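Local coordinates for Alpha/beta hydrolase (Pectobacterium atrosepticum SCRI1043, PDB 3BDV), which is probably a serine hydrolase of the alpha/beta-hydrolase fold, of uncharacterised substrate, and binds calcium ions in the crystal, at residues A[88-91]-A[92-96]; A[137-141]-A[142-146]. All coordinates share one frame; numbering follows the deposited sequence. Where two conformers were deposited one is given.

Contact 1: A[88-91]-A[92-96]; sequences ACHV and VQQGQ
V92 donates its backbone N-H to A88 O, and with that bond the last turn of helix 83-93 begins to close toward a Schellman motif, a standard way for a helix to end. The CG2 branch of V92 lies 3.5 Å from A88 O, while the side chain as a whole packs on I99 and V102 of strand 99-105. Q93 continues the helical pattern through its N and C89 O, 3.0 Å apart. Its extended chain runs past the thiol of C89, which in one of its two conformers places SG 3.7 Å from Q93 CD; the amide is tied down further on, where NE2 donates to Q120 O. Q94 is the last residue before the helical angles are lost. Its N reaches H90 O at 2.9 Å and also makes a weak bond to V91 O, a bifurcated hold on the final turn. With CG on the side away from its own carbonyl carbon (chi1 -60°), Q94 lays that methylene over one face of the H90 imidazole, a CH-pi contact of 3.7 Å from CG to the ring centroid. The ring's ND1 is bonded to R118 O, which limits how the imidazole can turn beneath the methylene. G95 then swings to a positive phi of 98°, and its N turns back to V92 O. The second returning bond, weak and 3.4 Å long, comes from Q96 N to V91 O. Beyond it the Q96 chain settles alongside V91, with CB of Q96 only 3.3 Å from V91 CG1.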
loop_
_atom_site.group_PDB
_atom_site.type_symbol
_atom_site.label_atom_id
_atom_site.label_comp_id
_atom_site.label_asym_id
_atom_site.label_seq_id
_atom_site.Cartn_x
_atom_site.Cartn_y
_atom_site.Cartn_z
ATOM N N ALA A 88 1.112 7.182 2.158
ATOM C CA ALA A 88 2.273 6.338 2.427
ATOM C C ALA A 88 3.475 7.011 1.758
ATOM O O ALA A 88 4.535 7.147 2.369
ATOM C CB ALA A 88 2.095 4.902 1.888
ATOM N N CYS A 89 3.288 7.450 0.516
ATOM C CA CYS A 89 4.349 8.112 -0.216
ATOM C C CYS A 89 4.799 9.382 0.515
ATOM O O CYS A 89 5.970 9.602 0.692
ATOM C CB CYS A 89 3.859 8.420 -1.614
ATOM S SG CYS A 89 4.958 9.357 -2.618
ATOM N N HIS A 90 3.846 10.197 0.942
ATOM C CA HIS A 90 4.165 11.457 1.531
ATOM C C HIS A 90 4.937 11.247 2.849
ATOM O O HIS A 90 5.924 11.910 3.135
ATOM C CB HIS A 90 2.877 12.252 1.748
ATOM C CG HIS A 90 3.077 13.569 2.434
ATOM N ND1 HIS A 90 3.359 14.739 1.753
ATOM C CD2 HIS A 90 3.006 13.911 3.746
ATOM C CE1 HIS A 90 3.441 15.731 2.610
ATOM N NE2 HIS A 90 3.239 15.257 3.824
ATOM N N VAL A 91 4.507 10.288 3.646
ATOM C CA VAL A 91 5.177 10.047 4.934
ATOM C C VAL A 91 6.636 9.643 4.738
ATOM O O VAL A 91 7.505 10.150 5.422
ATOM C CB VAL A 91 4.437 8.996 5.765
ATOM C CG1 VAL A 91 5.330 8.419 6.852
ATOM C CG2 VAL A 91 3.206 9.618 6.344
ATOM N N VAL A 92 6.904 8.776 3.781
ATOM C CA VAL A 92 8.281 8.381 3.437
ATOM C C VAL A 92 9.076 9.595 2.938
ATOM O O VAL A 92 10.216 9.844 3.396
ATOM C CB VAL A 92 8.298 7.242 2.379
ATOM C CG1 VAL A 92 9.740 7.009 1.889
ATOM C CG2 VAL A 92 7.727 5.957 2.981
ATOM N N GLN A 93 8.452 10.398 2.087
ATOM C CA GLN A 93 9.103 11.584 1.528
ATOM C C GLN A 93 9.430 12.647 2.571
ATOM O O GLN A 93 10.384 13.401 2.413
ATOM C CB GLN A 93 8.281 12.192 0.379
ATOM C CG GLN A 93 8.296 11.318 -0.895
ATOM C CD GLN A 93 7.584 11.937 -2.068
ATOM O OE1 GLN A 93 6.621 12.711 -1.895
ATOM N NE2 GLN A 93 8.025 11.564 -3.296
ATOM N N GLN A 94 8.656 12.701 3.643
ATOM C CA GLN A 94 8.894 13.679 4.693
ATOM C C GLN A 94 9.892 13.156 5.697
ATOM O O GLN A 94 10.243 13.874 6.633
ATOM C CB GLN A 94 7.571 14.065 5.354
ATOM C CG GLN A 94 6.574 14.675 4.392
ATOM C CD GLN A 94 7.147 15.835 3.625
ATOM O OE1 GLN A 94 7.046 15.923 2.391
ATOM N NE2 GLN A 94 7.771 16.729 4.343
ATOM N N GLY A 95 10.384 11.928 5.507
ATOM C CA GLY A 95 11.554 11.419 6.275
ATOM C C GLY A 95 11.289 10.531 7.483
ATOM O O GLY A 95 12.190 10.296 8.299
ATOM N N GLN A 96 10.062 10.049 7.612
ATOM C CA GLN A 96 9.651 9.078 8.637
ATOM C C GLN A 96 10.559 7.845 8.726
ATOM O O GLN A 96 10.793 7.164 7.724
ATOM C CB GLN A 96 8.246 8.573 8.285
ATOM C CG GLN A 96 7.680 7.610 9.284
ATOM C CD GLN A 96 7.485 8.275 10.618
ATOM O OE1 GLN A 96 7.974 7.799 11.637
ATOM N NE2 GLN A 96 6.798 9.410 10.609
#

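Contact 2: A[137-141]-A[142-146]; sequences PLMSF and TRAQY
M139, a selenomethionine here, reaches from the loop to the flank of the first helical turn. CG stands anti to the backbone N, and bends at the next two torsions carry the selenium up to the helix, where SE lies 3.8 Å from R143 CB and the two side chains cross at about a right angle. Its CG also meets the methyl of A144, a small apolar contact on the buried side. S140 follows, and it shows in miniature how a helix start is closed: as N-cap of helix 141-151, it receives the N-H of R143 on its own hydroxyl, S140 OG to R143 N being 3.2 Å. The hydroxyl sits between the backbone N and the carbonyl carbon (chi1 66°), from where it can face an amide of the first turn that has no carbonyl of an earlier turn to meet. The carbonyl of the same residue accepts from A144 N, so S140 serves the helix with both side chain and backbone. The aliphatic part of R143 passes close by, CG 3.3 Å from S140 OG, before its chain curls toward E109, with which NE forms a salt bridge; a face of the guanidinium lies near the ring of Y146. F141 opens the helix proper, and its O takes the N-H of Q145 at 2.9 Å. The phenyl ring stacks with H134 and packs against L155 and A132, residues of two neighbouring strands of the sheet. The Q145 amide comes up obliquely to the CE2 and CD2 side of this ring, amide and ring planes 34° apart, with Q145 CD 3.4 Å from F141 CE2.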
loop_
_atom_site.group_PDB
_atom_site.type_symbol
_atom_site.label_atom_id
_atom_site.label_comp_id
_atom_site.label_asym_id
_atom_site.label_seq_id
_atom_site.Cartn_x
_atom_site.Cartn_y
_atom_site.Cartn_z
ATOM N N PRO A 137 -10.206 4.904 -12.579
ATOM C CA PRO A 137 -10.625 6.303 -12.806
ATOM C C PRO A 137 -9.723 7.372 -12.228
ATOM O O PRO A 137 -9.756 8.510 -12.708
ATOM C CB PRO A 137 -12.015 6.340 -12.166
ATOM C CG PRO A 137 -12.527 4.951 -12.398
ATOM C CD PRO A 137 -11.338 4.108 -12.040
ATOM N N LEU A 138 -8.951 7.038 -11.209
ATOM C CA LEU A 138 -8.173 8.067 -10.522
ATOM C C LEU A 138 -6.733 8.133 -10.975
ATOM O O LEU A 138 -6.047 9.051 -10.573
ATOM C CB LEU A 138 -8.243 7.888 -8.995
ATOM C CG LEU A 138 -9.656 7.962 -8.430
ATOM C CD1 LEU A 138 -9.681 8.060 -6.924
ATOM C CD2 LEU A 138 -10.416 9.111 -9.152
HETATM N N MSE A 139 -6.281 7.225 -11.839
HETATM C CA MSE A 139 -4.903 7.243 -12.315
HETATM C C MSE A 139 -4.754 6.548 -13.654
HETATM O O MSE A 139 -5.051 5.367 -13.774
HETATM C CB MSE A 139 -3.970 6.611 -11.254
HETATM C CG MSE A 139 -2.494 6.549 -11.626
HETATM SE SE MSE A 139 -1.545 8.194 -11.550
HETATM C CE MSE A 139 -0.821 8.099 -9.713
ATOM N N SER A 140 -4.341 7.286 -14.684
ATOM C CA SER A 140 -4.123 6.639 -16.004
ATOM C C SER A 140 -2.889 5.774 -15.895
ATOM O O SER A 140 -1.991 6.045 -15.085
ATOM C CB SER A 140 -3.918 7.633 -17.162
ATOM O OG SER A 140 -2.728 8.379 -17.050
ATOM N N PHE A 141 -2.824 4.742 -16.718
ATOM C CA PHE A 141 -1.641 3.885 -16.694
ATOM C C PHE A 141 -0.351 4.626 -17.047
ATOM O O PHE A 141 0.698 4.418 -16.421
ATOM C CB PHE A 141 -1.827 2.668 -17.597
ATOM C CG PHE A 141 -0.699 1.706 -17.489
ATOM C CD1 PHE A 141 -0.604 0.890 -16.385
ATOM C CD2 PHE A 141 0.302 1.670 -18.446
ATOM C CE1 PHE A 141 0.477 0.005 -16.238
ATOM C CE2 PHE A 141 1.382 0.811 -18.314
ATOM C CZ PHE A 141 1.472 -0.017 -17.210
ATOM N N THR A 142 -0.401 5.528 -18.023
ATOM C CA THR A 142 0.827 6.208 -18.423
ATOM C C THR A 142 1.297 7.118 -17.299
ATOM O O THR A 142 2.499 7.247 -17.091
ATOM C CB THR A 142 0.712 6.887 -19.806
ATOM O OG1 THR A 142 -0.318 7.851 -19.772
ATOM C CG2 THR A 142 0.381 5.846 -20.881
ATOM N N ARG A 143 0.366 7.702 -16.542
ATOM C CA ARG A 143 0.760 8.518 -15.402
ATOM C C ARG A 143 1.265 7.680 -14.254
ATOM O O ARG A 143 2.146 8.133 -13.505
ATOM C CB ARG A 143 -0.366 9.449 -14.927
ATOM C CG ARG A 143 -0.593 10.593 -15.852
ATOM C CD ARG A 143 0.522 11.591 -15.881
ATOM N NE ARG A 143 0.597 12.343 -14.635
ATOM C CZ ARG A 143 1.442 13.327 -14.390
ATOM N NH1 ARG A 143 2.353 13.643 -15.267
ATOM N NH2 ARG A 143 1.377 13.983 -13.224
ATOM N N ALA A 144 0.700 6.488 -14.085
ATOM C CA ALA A 144 1.252 5.515 -13.113
ATOM C C ALA A 144 2.713 5.229 -13.452
ATOM O O ALA A 144 3.584 5.273 -12.545
ATOM C CB ALA A 144 0.451 4.201 -13.095
ATOM N N GLN A 145 3.008 5.042 -14.746
ATOM C CA GLN A 145 4.394 4.878 -15.179
ATOM C C GLN A 145 5.289 6.061 -14.847
ATOM O O GLN A 145 6.441 5.884 -14.399
ATOM C CB GLN A 145 4.462 4.596 -16.639
ATOM C CG GLN A 145 3.887 3.230 -17.012
ATOM C CD GLN A 145 4.013 2.976 -18.489
ATOM O OE1 GLN A 145 3.335 3.611 -19.316
ATOM N NE2 GLN A 145 4.914 2.054 -18.846
ATOM N N TYR A 146 4.760 7.260 -15.080
ATOM C CA TYR A 146 5.470 8.524 -14.727
ATOM C C TYR A 146 5.803 8.559 -13.243
ATOM O O TYR A 146 6.956 8.833 -12.817
ATOM C CB TYR A 146 4.598 9.753 -15.097
ATOM C CG TYR A 146 5.096 11.043 -14.496
ATOM C CD1 TYR A 146 6.144 11.747 -15.082
ATOM C CD2 TYR A 146 4.531 11.558 -13.323
ATOM C CE1 TYR A 146 6.599 12.909 -14.529
ATOM C CE2 TYR A 146 4.996 12.726 -12.742
ATOM C CZ TYR A 146 6.033 13.386 -13.339
ATOM O OH TYR A 146 6.472 14.534 -12.742
#

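In the fold
Helix end and helix start appear here in one chain: contact 1 comes first along the sequence and ends helix 83-93; contact 2 comes later and begins helix 141-151. Their centres lie 20 Å apart and their nearest atoms about 9 Å, without touching. Both helices flank the same parallel sheet. Contact 1 sits in the beta-alpha-beta unit of strands 76-81 and 99-105, whereas contact 2 runs from the loop after strand 128-132 into the first turn of helix 141-151, which leads on to strand 154-157. The far end of that second helix approaches contact 1, since W151 touches C89 and Q93. Helix 83-93 also starts within what looks like a nucleophile elbow, consistent with a serine hydrolase.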